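PDB 6ED2: glycosyl hydrolase family 2, TIM barrel domain protein from Faecalibacterium prausnitzii A2-165, which probably hydrolyses beta-glucuronides, acting as a gut bacterial beta-glucuronidase that releases glucuronic acid from its conjugates. Local coordinates for residues Arg298-Arg303 / Phe307-Ser312; Ala506-Ala511 / Ala554-Glu559; Val128-His133 / Thr145-Tyr150; Thr174-Leu177 / Arg181-Ala184; Phe319-Asp324 / Arg604-Lys609. One frame throughout, in Å; residues are numbered along the deposited sequence.

Interaction 1 (Arg298-Arg303 / Phe307-Ser312); sequences RTFEIR and FLLNGS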
# COMPACT_ATOMS: atom_id res chain seq x y z
N ARG A 298 14.23 -10.72 42.94
CA ARG A 298 15.00 -9.64 42.35
C ARG A 298 14.78 -8.37 43.17
O ARG A 298 13.69 -8.16 43.71
CB ARG A 298 14.60 -9.40 40.89
CG ARG A 298 13.16 -8.94 40.71
CD ARG A 298 13.06 -7.42 40.60
NE ARG A 298 11.69 -6.90 40.54
CZ ARG A 298 10.97 -6.56 41.60
NH1 ARG A 298 11.49 -6.71 42.82
NH2 ARG A 298 9.73 -6.08 41.45
N THR A 299 15.80 -7.53 43.21
CA THR A 299 15.71 -6.20 43.81
C THR A 299 15.79 -5.13 42.73
O THR A 299 16.47 -5.30 41.70
CB THR A 299 16.82 -5.95 44.83
OG1 THR A 299 18.09 -5.92 44.16
CG2 THR A 299 16.83 -7.03 45.90
N PHE A 300 15.09 -4.02 42.95
CA PHE A 300 15.15 -2.93 41.99
C PHE A 300 15.02 -1.59 42.71
O PHE A 300 14.09 -1.39 43.50
CB PHE A 300 14.05 -3.07 40.94
CG PHE A 300 14.12 -2.05 39.86
CD1 PHE A 300 14.85 -2.28 38.71
CD2 PHE A 300 13.45 -0.84 39.99
CE1 PHE A 300 14.91 -1.32 37.69
CE2 PHE A 300 13.51 0.12 38.99
CZ PHE A 300 14.24 -0.12 37.84
N GLU A 301 15.94 -0.67 42.42
CA GLU A 301 15.97 0.63 43.08
C GLU A 301 16.85 1.58 42.28
O GLU A 301 17.75 1.17 41.55
CB GLU A 301 16.50 0.52 44.51
CG GLU A 301 17.94 0.02 44.56
CD GLU A 301 18.51 -0.00 45.99
OE1 GLU A 301 19.65 -0.47 46.15
OE2 GLU A 301 17.81 0.45 46.93
N ILE A 302 16.59 2.87 42.45
CA ILE A 302 17.46 3.91 41.92
C ILE A 302 18.52 4.23 42.97
O ILE A 302 18.20 4.65 44.08
CB ILE A 302 16.68 5.18 41.55
CG1 ILE A 302 15.65 4.87 40.46
CG2 ILE A 302 17.64 6.29 41.12
CD1 ILE A 302 14.67 6.02 40.24
N ARG A 303 19.80 4.04 42.61
CA ARG A 303 20.91 4.52 43.41
C ARG A 303 21.99 5.03 42.47
O ARG A 303 22.23 4.46 41.40
CB ARG A 303 21.50 3.43 44.34
CG ARG A 303 20.60 3.01 45.54
CD ARG A 303 20.20 4.20 46.47
NE ARG A 303 19.50 3.76 47.69
CZ ARG A 303 18.18 3.82 47.88
NH1 ARG A 303 17.38 4.30 46.92
NH2 ARG A 303 17.65 3.39 49.02
N PHE A 307 19.17 3.00 37.34
CA PHE A 307 18.23 1.91 37.62
C PHE A 307 19.04 0.66 37.96
O PHE A 307 19.72 0.10 37.09
CB PHE A 307 17.32 1.64 36.42
CG PHE A 307 16.42 2.79 36.07
CD1 PHE A 307 15.39 3.17 36.91
CD2 PHE A 307 16.63 3.51 34.90
CE1 PHE A 307 14.58 4.26 36.60
CE2 PHE A 307 15.81 4.60 34.58
CZ PHE A 307 14.79 4.98 35.43
N LEU A 308 18.97 0.20 39.21
CA LEU A 308 19.73 -0.97 39.63
C LEU A 308 18.80 -2.17 39.77
O LEU A 308 17.88 -2.15 40.60
CB LEU A 308 20.47 -0.72 40.94
CG LEU A 308 21.62 0.30 40.88
CD1 LEU A 308 22.37 0.31 42.21
CD2 LEU A 308 22.57 0.01 39.72
N LEU A 309 19.06 -3.20 38.98
CA LEU A 309 18.36 -4.48 39.05
C LEU A 309 19.33 -5.50 39.62
O LEU A 309 20.36 -5.78 39.00
CB LEU A 309 17.87 -4.92 37.67
CG LEU A 309 17.25 -6.32 37.56
CD1 LEU A 309 16.01 -6.43 38.42
CD2 LEU A 309 16.89 -6.61 36.11
N ASN A 310 19.00 -6.06 40.78
CA ASN A 310 19.91 -6.95 41.49
C ASN A 310 21.28 -6.31 41.66
O ASN A 310 22.32 -6.95 41.55
CB ASN A 310 20.03 -8.30 40.77
CG ASN A 310 18.69 -9.00 40.65
OD1 ASN A 310 17.82 -8.82 41.50
ND2 ASN A 310 18.50 -9.77 39.59
N GLY A 311 21.29 -5.00 41.92
CA GLY A 311 22.52 -4.28 42.16
C GLY A 311 23.33 -3.95 40.93
O GLY A 311 24.44 -3.43 41.08
N SER A 312 22.83 -4.22 39.72
CA SER A 312 23.52 -3.86 38.49
C SER A 312 22.69 -2.89 37.65
O SER A 312 21.47 -3.06 37.55
CB SER A 312 23.85 -5.09 37.64
OG SER A 312 25.09 -5.64 38.04
O HOH W 1 19.09 -3.70 42.73

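Interaction 2 (Ala506-Ala511 / Ala554-Glu559); sequences AGLADA and AEYQNE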
# COMPACT_ATOMS: atom_id res chain seq x y z
N ALA A 506 11.89 20.12 6.78
CA ALA A 506 13.24 20.43 6.35
C ALA A 506 14.10 20.90 7.51
O ALA A 506 15.31 20.63 7.54
CB ALA A 506 13.22 21.48 5.24
N GLY A 507 13.50 21.58 8.49
CA GLY A 507 14.23 22.09 9.63
C GLY A 507 14.49 21.09 10.75
O GLY A 507 14.18 21.38 11.91
N LEU A 508 15.08 19.92 10.42
CA LEU A 508 15.39 18.96 11.49
C LEU A 508 16.51 19.46 12.40
O LEU A 508 16.57 19.07 13.57
CB LEU A 508 15.76 17.60 10.90
CG LEU A 508 15.51 16.42 11.85
CD1 LEU A 508 14.08 16.44 12.35
CD2 LEU A 508 15.79 15.08 11.19
N ALA A 509 17.41 20.31 11.90
CA ALA A 509 18.50 20.77 12.75
C ALA A 509 18.04 21.85 13.73
O ALA A 509 18.62 21.99 14.81
CB ALA A 509 19.66 21.28 11.89
N ASP A 510 17.02 22.62 13.38
CA ASP A 510 16.42 23.52 14.36
C ASP A 510 15.78 22.72 15.49
O ASP A 510 15.91 23.09 16.67
CB ASP A 510 15.40 24.43 13.68
CG ASP A 510 16.06 25.53 12.85
OD1 ASP A 510 15.95 26.72 13.23
OD2 ASP A 510 16.71 25.20 11.82
N ALA A 511 15.10 21.63 15.16
CA ALA A 511 14.52 20.78 16.19
C ALA A 511 15.61 20.25 17.13
O ALA A 511 15.45 20.29 18.35
CB ALA A 511 13.73 19.63 15.55
N ALA A 554 9.31 6.43 5.60
CA ALA A 554 10.26 5.61 6.35
C ALA A 554 11.57 6.35 6.56
O ALA A 554 12.16 6.29 7.65
CB ALA A 554 10.50 4.28 5.63
N GLU A 555 12.03 7.06 5.52
CA GLU A 555 13.28 7.80 5.61
C GLU A 555 13.22 8.85 6.71
O GLU A 555 14.17 9.01 7.49
CB GLU A 555 13.58 8.47 4.27
CG GLU A 555 14.20 7.53 3.25
CD GLU A 555 13.18 6.58 2.63
OE1 GLU A 555 11.94 6.81 2.80
OE2 GLU A 555 13.62 5.62 1.97
N TYR A 556 12.13 9.62 6.75
CA TYR A 556 12.01 10.65 7.76
C TYR A 556 12.06 10.03 9.15
O TYR A 556 12.82 10.48 10.01
CB TYR A 556 10.72 11.45 7.57
CG TYR A 556 10.72 12.70 8.41
CD1 TYR A 556 11.38 13.85 7.98
CD2 TYR A 556 10.14 12.71 9.68
CE1 TYR A 556 11.43 14.99 8.77
CE2 TYR A 556 10.17 13.84 10.47
CZ TYR A 556 10.82 14.98 10.02
OH TYR A 556 10.87 16.10 10.81
N GLN A 557 11.28 8.97 9.38
CA GLN A 557 11.29 8.31 10.68
C GLN A 557 12.70 7.89 11.07
O GLN A 557 13.15 8.18 12.19
CB GLN A 557 10.34 7.11 10.68
CG GLN A 557 10.49 6.16 11.87
CD GLN A 557 9.83 6.68 13.14
OE1 GLN A 557 9.73 7.89 13.36
NE2 GLN A 557 9.37 5.76 13.99
N ASN A 558 13.43 7.26 10.15
CA ASN A 558 14.81 6.86 10.47
C ASN A 558 15.69 8.08 10.75
O ASN A 558 16.55 8.03 11.65
CB ASN A 558 15.40 6.03 9.33
CG ASN A 558 15.09 4.52 9.48
OD1 ASN A 558 14.22 4.10 10.26
ND2 ASN A 558 15.82 3.70 8.73
N GLU A 559 15.52 9.17 9.99
CA GLU A 559 16.32 10.37 10.21
C GLU A 559 15.99 11.00 11.55
O GLU A 559 16.89 11.41 12.29
CB GLU A 559 16.08 11.39 9.08
CG GLU A 559 16.81 11.05 7.79
CD GLU A 559 16.13 11.61 6.55
OE1 GLU A 559 15.36 12.59 6.67
OE2 GLU A 559 16.34 11.03 5.45

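Interaction 3 (Val128-His133 / Thr145-Tyr150); sequences VEVAQH and TNIVRY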
# COMPACT_ATOMS: atom_id res chain seq x y z
N VAL A 128 -30.88 -9.54 40.82
CA VAL A 128 -30.53 -8.76 42.00
C VAL A 128 -29.12 -8.20 41.86
O VAL A 128 -28.18 -8.93 41.50
CB VAL A 128 -30.72 -9.57 43.31
CG1 VAL A 128 -31.58 -10.81 43.09
CG2 VAL A 128 -29.42 -9.90 43.98
N GLU A 129 -28.98 -6.90 42.15
CA GLU A 129 -27.70 -6.19 42.03
C GLU A 129 -26.73 -6.66 43.10
O GLU A 129 -27.08 -6.68 44.28
CB GLU A 129 -27.93 -4.68 42.13
CG GLU A 129 -26.73 -3.83 41.68
CD GLU A 129 -27.12 -2.39 41.32
OE1 GLU A 129 -28.33 -2.06 41.36
OE2 GLU A 129 -26.22 -1.60 40.99
N VAL A 130 -25.52 -7.03 42.69
CA VAL A 130 -24.56 -7.67 43.59
C VAL A 130 -23.19 -6.99 43.55
O VAL A 130 -22.30 -7.34 44.34
CB VAL A 130 -24.39 -9.17 43.25
CG1 VAL A 130 -25.62 -9.97 43.66
CG2 VAL A 130 -24.06 -9.35 41.77
N ALA A 131 -22.97 -6.07 42.61
CA ALA A 131 -21.71 -5.34 42.60
C ALA A 131 -21.84 -4.08 41.76
O ALA A 131 -22.68 -4.00 40.86
CB ALA A 131 -20.54 -6.18 42.09
N GLN A 132 -21.02 -3.10 42.10
CA GLN A 132 -20.86 -1.88 41.31
C GLN A 132 -19.37 -1.60 41.23
O GLN A 132 -18.63 -1.83 42.19
CB GLN A 132 -21.59 -0.69 41.93
CG GLN A 132 -23.09 -0.91 42.03
CD GLN A 132 -23.77 0.19 42.80
OE1 GLN A 132 -23.19 0.73 43.75
NE2 GLN A 132 -24.99 0.54 42.40
N HIS A 133 -18.93 -1.11 40.08
CA HIS A 133 -17.52 -0.86 39.90
C HIS A 133 -17.32 0.33 38.98
O HIS A 133 -18.03 0.48 37.99
CB HIS A 133 -16.81 -2.08 39.32
CG HIS A 133 -15.34 -1.90 39.17
ND1 HIS A 133 -14.45 -2.09 40.21
CD2 HIS A 133 -14.59 -1.56 38.09
CE1 HIS A 133 -13.22 -1.87 39.78
NE2 HIS A 133 -13.28 -1.55 38.50
N THR A 145 -22.91 -15.87 46.77
CA THR A 145 -23.15 -17.09 47.55
C THR A 145 -24.61 -17.28 47.90
O THR A 145 -25.15 -18.39 47.77
CB THR A 145 -22.31 -17.04 48.82
OG1 THR A 145 -20.94 -16.91 48.46
CG2 THR A 145 -22.53 -18.30 49.66
N ASN A 146 -25.28 -16.23 48.37
CA ASN A 146 -26.66 -16.35 48.82
C ASN A 146 -27.66 -15.92 47.77
O ASN A 146 -28.84 -15.79 48.10
CB ASN A 146 -26.89 -15.54 50.10
CG ASN A 146 -25.99 -15.99 51.21
OD1 ASN A 146 -25.32 -15.17 51.84
ND2 ASN A 146 -25.93 -17.30 51.45
N ILE A 147 -27.22 -15.68 46.54
CA ILE A 147 -28.13 -15.28 45.47
C ILE A 147 -28.34 -16.39 44.44
O ILE A 147 -29.39 -16.42 43.79
CB ILE A 147 -27.60 -13.99 44.80
CG1 ILE A 147 -27.31 -12.92 45.85
CG2 ILE A 147 -28.60 -13.47 43.80
CD1 ILE A 147 -28.54 -12.49 46.62
N VAL A 148 -27.38 -17.28 44.26
CA VAL A 148 -27.46 -18.29 43.21
C VAL A 148 -28.39 -19.42 43.64
O VAL A 148 -28.57 -19.70 44.83
CB VAL A 148 -26.06 -18.83 42.87
CG1 VAL A 148 -25.24 -17.76 42.15
CG2 VAL A 148 -25.36 -19.32 44.13
N ARG A 149 -28.98 -20.08 42.65
CA ARG A 149 -29.65 -21.36 42.86
C ARG A 149 -28.65 -22.47 42.57
O ARG A 149 -27.98 -22.45 41.53
CB ARG A 149 -30.88 -21.50 41.96
CG ARG A 149 -31.79 -20.29 41.91
CD ARG A 149 -32.26 -20.05 40.48
NE ARG A 149 -33.07 -18.85 40.34
CZ ARG A 149 -33.24 -18.19 39.18
NH1 ARG A 149 -34.01 -17.10 39.13
NH2 ARG A 149 -32.62 -18.63 38.08
N TYR A 150 -28.55 -23.43 43.49
CA TYR A 150 -27.56 -24.49 43.41
C TYR A 150 -28.04 -25.66 42.54
O TYR A 150 -29.23 -26.00 42.54
CB TYR A 150 -27.19 -24.96 44.82
CG TYR A 150 -26.38 -23.91 45.55
CD1 TYR A 150 -24.98 -23.98 45.60
CD2 TYR A 150 -26.99 -22.82 46.15
CE1 TYR A 150 -24.23 -23.01 46.24
CE2 TYR A 150 -26.25 -21.84 46.80
CZ TYR A 150 -24.88 -21.94 46.84
OH TYR A 150 -24.16 -20.97 47.48

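Interaction 4 (Thr174-Leu177 / Arg181-Ala184); sequences TCTL and RKIA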
# COMPACT_ATOMS: atom_id res chain seq x y z
N THR A 174 -18.50 13.85 26.93
CA THR A 174 -19.37 13.35 25.88
C THR A 174 -20.10 14.52 25.25
O THR A 174 -20.28 15.57 25.88
CB THR A 174 -20.38 12.31 26.39
OG1 THR A 174 -21.50 13.00 26.94
CG2 THR A 174 -19.77 11.44 27.47
N CYS A 175 -20.51 14.33 24.01
CA CYS A 175 -21.23 15.34 23.26
C CYS A 175 -22.50 14.72 22.68
O CYS A 175 -22.62 13.49 22.60
CB CYS A 175 -20.35 15.93 22.14
SG CYS A 175 -18.96 16.91 22.78
N THR A 176 -23.45 15.56 22.31
CA THR A 176 -24.69 15.09 21.70
C THR A 176 -24.73 15.53 20.25
O THR A 176 -24.53 16.71 19.95
CB THR A 176 -25.91 15.63 22.46
OG1 THR A 176 -26.05 14.91 23.69
CG2 THR A 176 -27.17 15.40 21.63
N LEU A 177 -24.96 14.57 19.35
CA LEU A 177 -25.02 14.90 17.93
C LEU A 177 -26.39 15.47 17.59
O LEU A 177 -27.29 15.56 18.44
CB LEU A 177 -24.68 13.67 17.08
CG LEU A 177 -23.30 13.05 17.30
CD1 LEU A 177 -23.19 11.72 16.56
CD2 LEU A 177 -22.19 13.99 16.88
N ARG A 181 -27.87 11.27 19.46
CA ARG A 181 -26.96 10.23 19.93
C ARG A 181 -25.82 10.85 20.73
O ARG A 181 -25.25 11.88 20.33
CB ARG A 181 -26.40 9.43 18.75
CG ARG A 181 -27.44 8.55 18.01
CD ARG A 181 -26.83 7.76 16.84
NE ARG A 181 -26.19 8.59 15.81
CZ ARG A 181 -24.90 8.54 15.51
NH1 ARG A 181 -24.40 9.33 14.56
NH2 ARG A 181 -24.08 7.71 16.15
N LYS A 182 -25.50 10.23 21.86
CA LYS A 182 -24.29 10.58 22.59
C LYS A 182 -23.07 10.08 21.82
O LYS A 182 -23.11 9.02 21.20
CB LYS A 182 -24.31 9.97 24.00
CG LYS A 182 -24.67 10.95 25.14
CD LYS A 182 -25.01 10.23 26.45
CE LYS A 182 -26.42 9.62 26.44
NZ LYS A 182 -26.70 8.60 27.52
N ILE A 183 -22.00 10.85 21.87
CA ILE A 183 -20.72 10.51 21.27
C ILE A 183 -19.66 10.81 22.32
O ILE A 183 -19.80 11.76 23.09
CB ILE A 183 -20.46 11.31 19.97
CG1 ILE A 183 -19.24 10.78 19.24
CG2 ILE A 183 -20.26 12.79 20.25
CD1 ILE A 183 -19.41 9.38 18.84
N ALA A 184 -18.62 9.98 22.39
CA ALA A 184 -17.55 10.23 23.34
C ALA A 184 -16.55 11.20 22.74
O ALA A 184 -16.22 11.12 21.55
CB ALA A 184 -16.84 8.93 23.73

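Interaction 5 (Phe319-Asp324 / Arg604-Lys609); sequences FGRHED and RQRQPK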
# COMPACT_ATOMS: atom_id res chain seq x y z
N PHE A 319 9.19 0.15 24.80
CA PHE A 319 8.03 0.74 24.15
C PHE A 319 7.05 1.30 25.16
O PHE A 319 6.92 0.81 26.28
CB PHE A 319 7.27 -0.29 23.28
CG PHE A 319 8.13 -0.99 22.29
CD1 PHE A 319 8.38 -0.42 21.04
CD2 PHE A 319 8.68 -2.23 22.59
CE1 PHE A 319 9.17 -1.07 20.11
CE2 PHE A 319 9.49 -2.90 21.67
CZ PHE A 319 9.74 -2.32 20.43
N GLY A 320 6.33 2.33 24.72
CA GLY A 320 4.96 2.48 25.15
C GLY A 320 4.08 1.58 24.28
O GLY A 320 4.24 1.51 23.07
N ARG A 321 3.16 0.88 24.93
CA ARG A 321 2.30 -0.08 24.28
C ARG A 321 0.85 0.40 24.30
O ARG A 321 0.53 1.52 24.71
CB ARG A 321 2.46 -1.44 24.96
CG ARG A 321 3.80 -2.12 24.68
CD ARG A 321 3.82 -3.53 25.28
NE ARG A 321 2.69 -4.28 24.74
CZ ARG A 321 2.74 -5.01 23.63
NH1 ARG A 321 3.88 -5.12 22.97
NH2 ARG A 321 1.64 -5.61 23.19
N HIS A 322 -0.02 -0.48 23.82
CA HIS A 322 -1.46 -0.35 24.00
C HIS A 322 -2.03 -1.76 24.03
O HIS A 322 -1.44 -2.70 23.48
CB HIS A 322 -2.12 0.46 22.87
CG HIS A 322 -2.46 1.88 23.25
ND1 HIS A 322 -3.30 2.20 24.31
CD2 HIS A 322 -2.06 3.07 22.72
CE1 HIS A 322 -3.39 3.51 24.41
NE2 HIS A 322 -2.66 4.06 23.45
N GLU A 323 -3.16 -1.91 24.71
CA GLU A 323 -3.96 -3.12 24.54
C GLU A 323 -4.87 -2.82 23.35
O GLU A 323 -5.93 -2.21 23.48
CB GLU A 323 -4.73 -3.46 25.81
CG GLU A 323 -3.87 -4.07 26.90
CD GLU A 323 -4.71 -4.47 28.11
OE1 GLU A 323 -5.41 -3.60 28.67
OE2 GLU A 323 -4.68 -5.67 28.48
N ASP A 324 -4.41 -3.22 22.17
CA ASP A 324 -5.06 -2.82 20.93
C ASP A 324 -4.68 -3.83 19.85
O ASP A 324 -3.51 -4.20 19.74
CB ASP A 324 -4.61 -1.40 20.53
CG ASP A 324 -5.03 -1.01 19.12
OD1 ASP A 324 -5.99 -0.22 18.99
OD2 ASP A 324 -4.39 -1.47 18.14
N ARG A 604 -0.06 -2.82 12.98
CA ARG A 604 -1.07 -3.35 13.88
C ARG A 604 -1.23 -4.87 13.73
O ARG A 604 -1.67 -5.54 14.67
CB ARG A 604 -2.40 -2.64 13.62
CG ARG A 604 -3.40 -2.79 14.75
CD ARG A 604 -4.73 -2.16 14.40
NE ARG A 604 -5.52 -1.83 15.58
CZ ARG A 604 -6.84 -1.68 15.58
NH1 ARG A 604 -7.52 -1.86 14.45
NH2 ARG A 604 -7.47 -1.34 16.69
N GLN A 605 -0.89 -5.41 12.55
CA GLN A 605 -0.88 -6.84 12.28
C GLN A 605 0.41 -7.50 12.73
O GLN A 605 0.64 -8.68 12.44
CB GLN A 605 -1.10 -7.08 10.78
CG GLN A 605 -2.44 -6.54 10.27
CD GLN A 605 -2.50 -5.01 10.14
OE1 GLN A 605 -1.50 -4.38 9.79
NE2 GLN A 605 -3.66 -4.42 10.43
N ARG A 606 1.28 -6.74 13.40
CA ARG A 606 2.43 -7.27 14.11
C ARG A 606 3.54 -7.69 13.16
O ARG A 606 4.19 -8.72 13.35
CB ARG A 606 2.04 -8.42 15.03
CG ARG A 606 1.73 -7.98 16.44
CD ARG A 606 0.67 -6.88 16.51
NE ARG A 606 0.33 -6.59 17.89
CZ ARG A 606 -0.55 -5.68 18.29
NH1 ARG A 606 -1.21 -4.94 17.40
NH2 ARG A 606 -0.77 -5.50 19.59
N GLN A 607 3.76 -6.89 12.12
CA GLN A 607 4.93 -7.07 11.29
C GLN A 607 5.83 -5.84 11.37
O GLN A 607 5.34 -4.74 11.61
CB GLN A 607 4.54 -7.33 9.82
CG GLN A 607 3.64 -8.52 9.64
CD GLN A 607 4.30 -9.84 10.03
OE1 GLN A 607 5.53 -9.94 10.16
NE2 GLN A 607 3.47 -10.87 10.22
N PRO A 608 7.13 -5.99 11.17
CA PRO A 608 8.03 -4.84 11.35
C PRO A 608 7.84 -3.78 10.27
O PRO A 608 7.57 -4.09 9.11
CB PRO A 608 9.43 -5.45 11.28
CG PRO A 608 9.25 -6.70 10.54
CD PRO A 608 7.87 -7.21 10.85
N LYS A 609 7.97 -2.52 10.68
CA LYS A 609 8.27 -1.44 9.76
C LYS A 609 9.77 -1.24 9.72
O LYS A 609 10.53 -1.85 10.47
CB LYS A 609 7.56 -0.15 10.16
CG LYS A 609 6.03 -0.22 10.23
CD LYS A 609 5.49 1.22 10.33
CE LYS A 609 4.32 1.30 11.25
NZ LYS A 609 3.97 2.74 11.55
O HOH W 2 -1.75 -2.09 18.09

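Interaction 1 (Arg298-Arg303 / Phe307-Ser312)
A beta hairpin built from strands 300-303 and 306-309 sets Glu301 against Leu308 as an antiparallel hydrogen-bonded pair. Glu301 N gives its proton to Leu308 O at 3.0 Å, and Leu308 N returns one to Glu301 O at 2.8 Å. Non-hydrogen-bonded pairs, Phe300 with Leu309 and Ile302 with Phe307, follow on either side. Their four side chains share one face, so bulky apolar residues suit them. With CG anti to the backbone N (chi1 -175°), the Phe300 ring leans over toward the partner strand and meets Phe307 obliquely, its CZ 3.6 Å from Phe307 CD1. Ile302 lies side by side with Phe307, CG1 3.9 Å from the same CD1.

Beyond the strands, Asn310 binds Thr299 twice. Its backbone N donates to Thr299 O (2.8 Å, nearly straight at 171°), while its side-chain OD1 accepts from Thr299 N at 2.9 Å, almost in line with its own C=O bond. ND2 is taken up by Trp267 O. An alanine at this position is likely to leave Thr299 N and Trp267 O without their amide partner and the strand end less firmly tied. Asn310 and Gly311 take positive phi in a type I' turn, as these residue types readily do. A water accepts from Gly311 N at 2.7 Å and also bonds Thr299 OG1.

The hairpin is continued by strand 312-320, which Phe307 joins through backbone bonds to Val314. On the apolar face Phe307 meets the Phe491 ring edge-to-face, and Phe300 packs on Ile434 of strand 433-440. At the turn end of the hairpin, Thr299 reaches Leu219 of strand 210-219.

Interaction 2 (Ala506-Ala511 / Ala554-Glu559)
Leu508 and Tyr556 both carry CG anti to the backbone N, with chi1 at -155° and -168°, and this swings the two side chains into the space between their helices. The leucine then forks. CD1 comes 3.6 Å from Tyr556 OH, approaching the end of the phenol obliquely, while CD2 turns to the backbone of Glu559, 4.0 Å from its O, and lies 4.3 Å from Glu559 CB. A branched aliphatic residue suits the site because each methyl serves a different partner.

The helices concerned, 508-525 and 554-570, belong to the TIM barrel, where they precede strands 531-535 and 574-580 in the chain. They meet here near their first turns, with the CA atoms of Leu508 and Glu559 still 8.7 Å apart, so the backbones do not meet and the leucine side chain has to span the gap. Gly507, at the N-cap, stands right before the first of them.

Tyrosine suits its place because its ring is long enough to carry a hydroxyl across to the polar backbone beyond: OH is hydrogen-bonded to Gly499 O and Gly505 N, which fixes the oxygen that Leu508 CD1 touches. The carboxylate of Glu559 turns instead to Ser549, and Asp510 bonds Ala178 N of the second subunit.

Interaction 3 (Val128-His133 / Thr145-Tyr150)
Ile147, in the loop before strand 152-161, reaches across to Val128 and Val130 of strand 128-134. Its side chain divides at CB. The short branch, CG2, stands anti to the backbone N and ends against Val128, 3.7 Å from CG2 and 4.1 Å from CG1 of that valine. The long branch begins with CG1, which leaves CB on the side of the backbone N (chi1 -51°) and lies over the gap between the two valines, touching both: Val130 CG1 lies 4.0 Å from it and Val128 CG2 4.1 Å. At the tip, CD1 bends back to within 3.8 Å of Val128 CG2. One methyl of Val128 thus nestles against three carbons of the isoleucine, while Val130 slides past it in the opposite direction.

Two residues apart on the strand, both valines point toward the loop; Val130 is also the first residue of a classic beta bulge, facing Val123 together with Ala131. The loop itself is kept compact by Tyr150, whose OH donates to Thr145 O at 2.8 Å, and Ile147 O accepts from Asn126 ND2. All this lies in the N-terminal sugar-binding domain, a beta sandwich in this family, where the Ile147 side chain also rests on Val125 of strand 120-125.

No hydrogen bond or ion pair crosses between 128-133 and 145-150. Beta-branched aliphatic shapes meet through dispersion and the shedding of water alone, so the fit depends on form and not on any directional bond.

Interaction 4 (Thr174-Leu177 / Arg181-Ala184)
The contact is a beta hairpin of the sugar-binding domain, a two-stranded antiparallel sheet in which Cys175 faces Ile183 as the hydrogen-bonded pair. Backbone bonds come first: Cys175 N donates to Ile183 O and Ile183 N to Cys175 O, both at 2.8 Å. A third, Leu177 N to Arg181 O, is almost straight (175°, 2.9 Å) and holds the strands together at the mouth of the connecting loop. Thr176-Lys182 falls between these bonds and Thr174-Ala184 lies beyond them, both non-hydrogen-bonded pairs, and CA-H groups fill in: Lys182 CA lies 3.4 Å from Cys175 O.

The apolar contacts gather round Ile183. Its CG2 meets Cys175 CB at 3.7 Å and Leu177 CD2 at 4.1 Å. Beta-branched isoleucine and threonine suit extended strands, and the leucine adds a forked end able to touch two neighbours. Were Leu177 replaced by a serine, a gap would probably open beside Ile183 and the Arg181 guanidinium would lose the methyl packed on its face. Leu177 and Ile183 also pack on Asp510 and Ala506 of the second subunit, so the hairpin takes part in the assembly.

Charged ends are dealt with separately. Arg181 NE forms a salt bridge with Asp179 in the turn, and Lys182 NZ has a long, weak ion pair with Glu163. The arginine chain bends at chi3 (-59°), which presents a flat face of the guanidinium to the leucine: Leu177 CD1 sits over that face, 3.3 Å from Arg181 NH1.

Interaction 5 (Phe319-Asp324 / Arg604-Lys609)
Asp324 O is gripped by the guanidinium of Arg606, through NH2 at 3.0 Å, nearly end-on to the carbonyl, and through a weak second bond from NH1 at 3.4 Å. The same NH1 donates to Arg604 O at 2.8 Å, so Arg606 ties its own loop to the segment opposite. A chain bent at chi2 (54°) brings the edge of the guanidinium back to the Arg604 backbone for this purpose, and positive phi at Arg606 suits the tight loop.

The carboxylate of Asp324 is held by a different arginine. Stretched out from CG to NE, Arg604 grips it side-on, one nitrogen to each oxygen. NE meets OD2 on the syn side at 2.8 Å and nearly straight (172°); NH2 reaches OD1 at 3.0 Å from above the carboxylate plane. The two flat groups are turned 35° against each other. Aspartate suits this buried place because its short chain offers both oxygens close to its backbone, and its negative charge is probably stabilised by the bridge. A water accepts from Arg606 NH1 at 3.0 Å and lies 2.7 Å from Asp324 OD2.

Arg321 NH2 and Arg606 NH2 stand 4.3 Å apart, their charges shared by Asp340 of helix 334-347, which forms a salt bridge with each arginine. Residues 319-324 leave the end of strand 312-320, which lies between the parallel strands 351-353 and 574-580 of the TIM barrel, while 604-609 lead directly into helix 610-621; Arg606 also packs on Ile327 of the fourth subunit.

From the N terminus, interaction 3 comes first, closing a short loop in the sugar-binding domain between strand 128-134 and the run before strand 152-161. Interaction 4 closes the next, a hairpin of the same domain. Interaction 1 follows as the hairpin leading into the TIM barrel, its strand 306-309 lying beside strand 312-320, from whose end interaction 5 starts. That contact spans some 280 residues, joining the start of the barrel to the approach to helix 610-621. Nested inside this loop is interaction 2, between two barrel helices; its nearest atoms are about 7 Å from interaction 5. No loops cross. Interactions 2 and 4 both touch the second subunit.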